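Local coordinates for synaptonemal complex protein 2 (PDB 5IWZ) that helps build the axial and lateral elements of synaptonemal complexes in meiotic prophase and is required for normal chromosome synapsis and fertility, at residues L135-V138 and I139-I142; S153-P156 and Q157-L161; E174-K177 and K178-M182. One frame throughout, in Å; residues are numbered along the deposited sequence.

All three are local contacts along helices 123-141, 144-163 and 169-185, which follow one another along the chain in the armadillo-repeat-like region near the N-terminus of the protein. Interactions 2 and 3 are nearest, their centres about 10 Å apart: Ile155 CD1 packs on Met179 CG at 3.5 Å. Interaction 1 lies about 13 Å from interaction 3 and about 16 Å from interaction 2, centre to centre. Met137 SD meets Met182 CG at 3.6 Å, and Leu136 CD1 lies 3.5 Å from Phe154 CG. Each contact thus shapes one helix and presents apolar side chains to the other two, so that they share one hydrophobic interior.

Interaction 1 of 3, residues L135-V138 and I139-I142; sequences LLMV and IYDI
Leu135 and Ile139, Leu136 and Tyr140, and Met137 and Asp141 are joined by successive i to i+4 backbone bonds in the last turns of helix 123-141. Ile139 N donates to Leu135 O, and Tyr140 N reaches Leu136 O at 2.9 Å. Asp141 N meets Met137 O at 3.0 Å.

Among the side chains, Met137 and Tyr140 lie alongside each other and point the same way. Met137 CG stands beside its own backbone N, and further bends at chi2 (-48°) and chi3 (-54°) fold the chain so that its terminal methyl turns to the phenol. Met137 CE comes obliquely to Tyr140 CD1 at 3.9 Å, while Met137 SD is 5.3 Å from the centroid of the Tyr140 ring and 27° off its normal, a Met-aromatic contact. A flexible, unbranched methionine suits this place because it can mould itself to a flat ring.

On another side of the helix, Ile139 CD1 approaches Leu135 CG at 4.3 Å, two branched aliphatic chains that also face Met103 of helix 99-108. Val138 and Ile142 carry the apolar surface on to Leu91 of helix 90-97.

Tyr140 OH makes a weak hydrogen bond to Met182 O in helix 169-185, so this tyrosine combines apolar packing with a polar tip. Between the side chains the contact is chiefly dispersive, on a backbone held by hydrogen bonds, with the thioether's polarisable sulfur and methyl lying against an aromatic ring whose hydroxyl finds a weak partner in helix 169-185.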
loop_
_atom_site.group_PDB
_atom_site.type_symbol
_atom_site.label_atom_id
_atom_site.label_comp_id
_atom_site.label_asym_id
_atom_site.label_seq_id
_atom_site.Cartn_x
_atom_site.Cartn_y
_atom_site.Cartn_z
ATOM N N LEU A 135 10.364 8.449 -0.853
ATOM C CA LEU A 135 11.037 9.713 -0.604
ATOM C C LEU A 135 10.445 10.412 0.619
ATOM O O LEU A 135 11.178 10.979 1.431
ATOM C CB LEU A 135 10.953 10.594 -1.851
ATOM C CG LEU A 135 11.553 11.996 -1.799
ATOM C CD1 LEU A 135 12.967 12.010 -1.197
ATOM C CD2 LEU A 135 11.542 12.638 -3.219
ATOM N N LEU A 136 9.116 10.374 0.773
ATOM C CA LEU A 136 8.500 10.925 1.978
ATOM C C LEU A 136 9.083 10.293 3.246
ATOM O O LEU A 136 9.314 10.984 4.243
ATOM C CB LEU A 136 6.989 10.704 1.939
ATOM C CG LEU A 136 5.958 11.836 1.958
ATOM C CD1 LEU A 136 4.736 11.362 2.738
ATOM C CD2 LEU A 136 6.496 13.156 2.503
ATOM N N MET A 137 9.313 8.974 3.238
ATOM C CA MET A 137 9.830 8.344 4.458
ATOM C C MET A 137 11.266 8.766 4.753
ATOM O O MET A 137 11.639 8.863 5.924
ATOM C CB MET A 137 9.738 6.811 4.380
ATOM C CG MET A 137 8.317 6.251 4.400
ATOM S SD MET A 137 7.228 6.904 5.698
ATOM C CE MET A 137 8.213 6.600 7.181
ATOM N N VAL A 138 12.086 9.003 3.716
ATOM C CA VAL A 138 13.445 9.511 3.915
ATOM C C VAL A 138 13.416 10.872 4.607
ATOM O O VAL A 138 14.234 11.161 5.494
ATOM C CB VAL A 138 14.188 9.580 2.562
ATOM C CG1 VAL A 138 15.431 10.462 2.660
ATOM C CG2 VAL A 138 14.559 8.171 2.064
ATOM N N ILE A 139 12.477 11.735 4.210
ATOM C CA ILE A 139 12.338 13.033 4.866
ATOM C C ILE A 139 11.824 12.866 6.293
ATOM O O ILE A 139 12.240 13.581 7.213
ATOM C CB ILE A 139 11.407 13.939 4.045
ATOM C CG1 ILE A 139 11.960 14.138 2.634
ATOM C CG2 ILE A 139 11.189 15.264 4.770
ATOM C CD1 ILE A 139 10.900 14.548 1.635
ATOM N N TYR A 140 10.881 11.948 6.487
ATOM C CA TYR A 140 10.335 11.718 7.817
ATOM C C TYR A 140 11.439 11.307 8.781
ATOM O O TYR A 140 11.515 11.824 9.900
ATOM C CB TYR A 140 9.237 10.657 7.715
ATOM C CG TYR A 140 8.562 10.203 8.993
ATOM C CD1 TYR A 140 9.155 9.250 9.818
ATOM C CD2 TYR A 140 7.299 10.667 9.334
ATOM C CE1 TYR A 140 8.522 8.804 10.964
ATOM C CE2 TYR A 140 6.659 10.225 10.474
ATOM C CZ TYR A 140 7.276 9.293 11.284
ATOM O OH TYR A 140 6.655 8.851 12.419
ATOM N N ASP A 141 12.349 10.430 8.335
ATOM C CA ASP A 141 13.359 9.849 9.216
ATOM C C ASP A 141 14.574 10.737 9.436
ATOM O O ASP A 141 15.423 10.389 10.259
ATOM C CB ASP A 141 13.839 8.501 8.664
ATOM C CG ASP A 141 12.747 7.458 8.646
ATOM O OD1 ASP A 141 12.678 6.686 7.668
ATOM O OD2 ASP A 141 11.954 7.406 9.609
ATOM N N ILE A 142 14.695 11.868 8.737
ATOM C CA ILE A 142 15.942 12.626 8.794
ATOM C C ILE A 142 15.992 13.671 9.905
ATOM O O ILE A 142 17.087 14.174 10.211
ATOM C CB ILE A 142 16.218 13.313 7.446
ATOM C CG1 ILE A 142 17.707 13.612 7.313
ATOM C CG2 ILE A 142 15.390 14.580 7.325
ATOM C CD1 ILE A 142 18.583 12.429 7.691
#

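Interaction 2 of 3, residues S153-P156 and Q157-L161; sequences SFIP and QICAL
Gln157 folds back along helix 144-163 toward Ser153, one turn earlier, within the mainly helical armadillo-repeat-like region. Its CB lies 3.5 Å from Phe154 O and comes obliquely to the Phe154 ring, 4.3 Å from Phe154 CD1. Next, Gln157 CG touches Ser153 O at 3.3 Å. Gln157 N itself, 4.0 Å from Ser153 O, is too far away to bond it, consistent with the kink at Pro156, whose N has no hydrogen to give to the preceding turn.

Water takes up the carbonyl instead. With CG beside the backbone N (chi1 -65°) and a second bend at chi2 (-79°), the amide swings back along the helix, and one water donates to Ser153 O at 2.7 Å while accepting from Gln157 NE2. The same NE2 also bonds Glu108 OE1, and Gln157 OE1 accepts from Lys111 NZ; a long amide with both a donor and an acceptor suits a place where a carbonyl, an acid and a lysine are all to be met.

Beyond the kink regular bonding resumes, Ile158 N bonding Phe154 O at 2.8 Å. The buried face carries Phe154, Ile155 and Ile158, whose bulky apolar chains meet helices 99-108, 123-141, 169-185 and 197-212. Small Cys159 fits beside Ile155, its SG 4.4 Å from Ile155 CG2.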
loop_
_atom_site.group_PDB
_atom_site.type_symbol
_atom_site.label_atom_id
_atom_site.label_comp_id
_atom_site.label_asym_id
_atom_site.label_seq_id
_atom_site.Cartn_x
_atom_site.Cartn_y
_atom_site.Cartn_z
ATOM N N SER A 153 0.976 17.188 7.093
ATOM C CA SER A 153 0.487 17.374 5.731
ATOM C C SER A 153 -0.112 16.108 5.136
ATOM O O SER A 153 -1.124 16.181 4.432
ATOM C CB SER A 153 1.627 17.869 4.846
ATOM O OG SER A 153 2.153 19.076 5.378
ATOM N N PHE A 154 0.489 14.940 5.386
ATOM C CA PHE A 154 0.153 13.746 4.612
ATOM C C PHE A 154 -0.804 12.777 5.301
ATOM O O PHE A 154 -1.487 12.040 4.590
ATOM C CB PHE A 154 1.425 12.998 4.192
ATOM C CG PHE A 154 1.997 13.502 2.894
ATOM C CD1 PHE A 154 1.482 13.058 1.685
ATOM C CD2 PHE A 154 3.015 14.443 2.881
ATOM C CE1 PHE A 154 1.989 13.523 0.485
ATOM C CE2 PHE A 154 3.533 14.916 1.676
ATOM C CZ PHE A 154 3.022 14.452 0.482
ATOM N N ILE A 155 -0.924 12.776 6.645
ATOM C CA ILE A 155 -1.974 11.977 7.285
ATOM C C ILE A 155 -3.362 12.305 6.729
ATOM O O ILE A 155 -4.094 11.373 6.383
ATOM C CB ILE A 155 -1.899 12.111 8.819
ATOM C CG1 ILE A 155 -0.587 11.558 9.359
ATOM C CG2 ILE A 155 -3.081 11.416 9.470
ATOM C CD1 ILE A 155 -0.373 10.132 9.049
ATOM N N PRO A 156 -3.772 13.583 6.613
ATOM C CA PRO A 156 -5.086 13.845 5.987
ATOM C C PRO A 156 -5.156 13.447 4.520
ATOM O O PRO A 156 -6.212 12.983 4.068
ATOM C CB PRO A 156 -5.279 15.364 6.174
ATOM C CG PRO A 156 -3.962 15.898 6.576
ATOM C CD PRO A 156 -3.219 14.797 7.247
ATOM N N GLN A 157 -4.070 13.626 3.761
ATOM C CA GLN A 157 -4.069 13.250 2.348
ATOM C C GLN A 157 -4.278 11.751 2.182
ATOM O O GLN A 157 -5.052 11.304 1.329
ATOM C CB GLN A 157 -2.739 13.645 1.692
ATOM C CG GLN A 157 -2.463 15.140 1.611
ATOM C CD GLN A 157 -3.208 15.811 0.475
ATOM O OE1 GLN A 157 -3.698 15.147 -0.440
ATOM N NE2 GLN A 157 -3.315 17.137 0.539
ATOM N N ILE A 158 -3.554 10.955 2.966
ATOM C CA ILE A 158 -3.648 9.504 2.842
ATOM C C ILE A 158 -5.038 9.006 3.242
ATOM O O ILE A 158 -5.620 8.155 2.557
ATOM C CB ILE A 158 -2.529 8.832 3.658
ATOM C CG1 ILE A 158 -1.175 9.222 3.043
ATOM C CG2 ILE A 158 -2.734 7.298 3.704
ATOM C CD1 ILE A 158 0.040 8.689 3.793
ATOM N N CYS A 159 -5.603 9.540 4.333
ATOM C CA CYS A 159 -6.957 9.155 4.732
ATOM C C CYS A 159 -7.964 9.472 3.634
ATOM O O CYS A 159 -8.834 8.647 3.310
ATOM C CB CYS A 159 -7.359 9.857 6.035
ATOM S SG CYS A 159 -6.451 9.374 7.518
ATOM N N ALA A 160 -7.877 10.679 3.060
ATOM C CA ALA A 160 -8.762 11.026 1.955
ATOM C C ALA A 160 -8.589 10.050 0.794
ATOM O O ALA A 160 -9.579 9.598 0.201
ATOM C CB ALA A 160 -8.505 12.470 1.505
ATOM N N LEU A 161 -7.337 9.688 0.484
ATOM C CA LEU A 161 -7.056 8.743 -0.596
ATOM C C LEU A 161 -7.647 7.371 -0.308
ATOM O O LEU A 161 -8.151 6.696 -1.218
ATOM C CB LEU A 161 -5.544 8.625 -0.799
ATOM C CG LEU A 161 -4.996 7.864 -2.010
ATOM C CD1 LEU A 161 -5.369 8.582 -3.302
ATOM C CD2 LEU A 161 -3.480 7.704 -1.923
HETATM O O HOH W 1 -1.905 18.329 2.996
#

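Interaction 3 of 3, residues E174-K177 and K178-M182; sequences EALK and KMNLM
Lys178 reaches back one turn to Glu174, opening the run 178-182 with an i to i+4 salt bridge on helix 169-185. Lys178 NZ is 2.8 Å from Glu174 OE2, which it meets on the syn side of the carboxylate, 20° out of its plane, and it adds a long, weak ion pair to Asp134 on helix 123-141. The two side chains cross obliquely. Glu174 leaves with CG anti to the backbone N (chi1 166°) and folds at chi2, bringing the carboxylate nearer Lys178, whereas Lys178 runs back with bends at chi2 and chi4; its CE also lies 3.4 Å from Glu174 OE2. Lysine suits this place because its methylenes can pack on Met137 while its ammonium meets the acid. Were alanine to replace this lysine, the buried carboxylate of Glu174 would probably lose its salt-bridge mate and a gap open beside Met137.

Met179 comes next, its N bonded to Ala175 O at 2.9 Å. Its slender chain ends in CE, which comes slantwise against Leu176 CD1 at 3.6 Å, a close meeting of two methyls for which supple methionine is well fitted. Asn180 N bonds Leu176 O, and its amide lies alongside Leu176, pointing the same way, with ND2 4.0 Å from Leu176 CD1. Asn180 ND2 goes on to donate to Gly221 O of a following helix, so the buried ND2 is satisfied. Leu181 N then bonds Lys177 O at 3.0 Å, and Met182 N closes the series on Lys178 O.

Around this turn three helices gather: 123-141 lies against Glu174, Ala175 and Leu181, helix 144-163 packs on Ala175, Met179 and Met182, and helix 216-229 meets Met179 and Asn180.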
loop_
_atom_site.group_PDB
_atom_site.type_symbol
_atom_site.label_atom_id
_atom_site.label_comp_id
_atom_site.label_asym_id
_atom_site.label_seq_id
_atom_site.Cartn_x
_atom_site.Cartn_y
_atom_site.Cartn_z
ATOM N N GLU A 174 -0.719 0.774 -0.586
ATOM C CA GLU A 174 0.613 1.344 -0.424
ATOM C C GLU A 174 0.583 2.577 0.480
ATOM O O GLU A 174 1.424 2.727 1.377
ATOM C CB GLU A 174 1.178 1.683 -1.812
ATOM C CG GLU A 174 2.402 2.581 -1.810
ATOM C CD GLU A 174 3.584 1.932 -1.125
ATOM O OE1 GLU A 174 3.573 0.684 -0.959
ATOM O OE2 GLU A 174 4.519 2.671 -0.731
ATOM N N ALA A 175 -0.389 3.468 0.266
ATOM C CA ALA A 175 -0.461 4.688 1.068
ATOM C C ALA A 175 -0.832 4.381 2.515
ATOM O O ALA A 175 -0.239 4.933 3.452
ATOM C CB ALA A 175 -1.475 5.653 0.465
ATOM N N LEU A 176 -1.826 3.511 2.710
ATOM C CA LEU A 176 -2.275 3.178 4.053
ATOM C C LEU A 176 -1.148 2.554 4.872
ATOM O O LEU A 176 -1.004 2.833 6.067
ATOM C CB LEU A 176 -3.484 2.246 3.960
ATOM C CG LEU A 176 -4.140 1.747 5.238
ATOM C CD1 LEU A 176 -4.446 2.945 6.095
ATOM C CD2 LEU A 176 -5.427 0.960 4.909
ATOM N N LYS A 177 -0.312 1.736 4.242
ATOM C CA LYS A 177 0.755 1.085 4.993
ATOM C C LYS A 177 1.863 2.071 5.347
ATOM O O LYS A 177 2.441 1.997 6.442
ATOM C CB LYS A 177 1.282 -0.104 4.194
ATOM C CG LYS A 177 2.752 -0.370 4.300
ATOM C CD LYS A 177 3.120 -1.612 3.473
ATOM C CE LYS A 177 2.650 -1.463 2.030
ATOM N NZ LYS A 177 2.406 -2.767 1.340
ATOM N N LYS A 178 2.168 3.007 4.446
ATOM C CA LYS A 178 3.101 4.072 4.792
ATOM C C LYS A 178 2.552 4.927 5.925
ATOM O O LYS A 178 3.310 5.383 6.788
ATOM C CB LYS A 178 3.404 4.926 3.561
ATOM C CG LYS A 178 4.233 4.230 2.496
ATOM C CD LYS A 178 5.684 4.138 2.929
ATOM C CE LYS A 178 6.594 3.712 1.788
ATOM N NZ LYS A 178 6.323 2.313 1.334
ATOM N N MET A 179 1.234 5.158 5.947
ATOM C CA MET A 179 0.667 5.955 7.032
ATOM C C MET A 179 0.795 5.250 8.379
ATOM O O MET A 179 1.138 5.883 9.389
ATOM C CB MET A 179 -0.797 6.294 6.755
ATOM C CG MET A 179 -1.466 6.951 7.973
ATOM S SD MET A 179 -3.086 7.673 7.676
ATOM C CE MET A 179 -4.118 6.215 7.624
ATOM N N ASN A 180 0.522 3.938 8.414
ATOM C CA ASN A 180 0.646 3.187 9.660
ATOM C C ASN A 180 2.095 3.116 10.129
ATOM O O ASN A 180 2.357 3.126 11.334
ATOM C CB ASN A 180 0.014 1.790 9.493
ATOM C CG ASN A 180 -1.500 1.846 9.646
ATOM O OD1 ASN A 180 -1.992 2.594 10.474
ATOM N ND2 ASN A 180 -2.239 1.107 8.823
ATOM N N LEU A 181 3.041 3.073 9.200
ATOM C CA LEU A 181 4.449 3.179 9.560
ATOM C C LEU A 181 4.766 4.535 10.183
ATOM O O LEU A 181 5.494 4.612 11.179
ATOM C CB LEU A 181 5.301 2.929 8.311
ATOM C CG LEU A 181 6.817 3.035 8.392
ATOM C CD1 LEU A 181 7.376 1.813 9.097
ATOM C CD2 LEU A 181 7.391 3.148 6.988
ATOM N N MET A 182 4.218 5.615 9.626
ATOM C CA MET A 182 4.475 6.939 10.187
ATOM C C MET A 182 3.871 7.074 11.579
ATOM O O MET A 182 4.489 7.644 12.488
ATOM C CB MET A 182 3.916 8.017 9.260
ATOM C CG MET A 182 4.567 8.020 7.889
ATOM S SD MET A 182 4.176 9.428 6.834
ATOM C CE MET A 182 2.404 9.527 6.886
#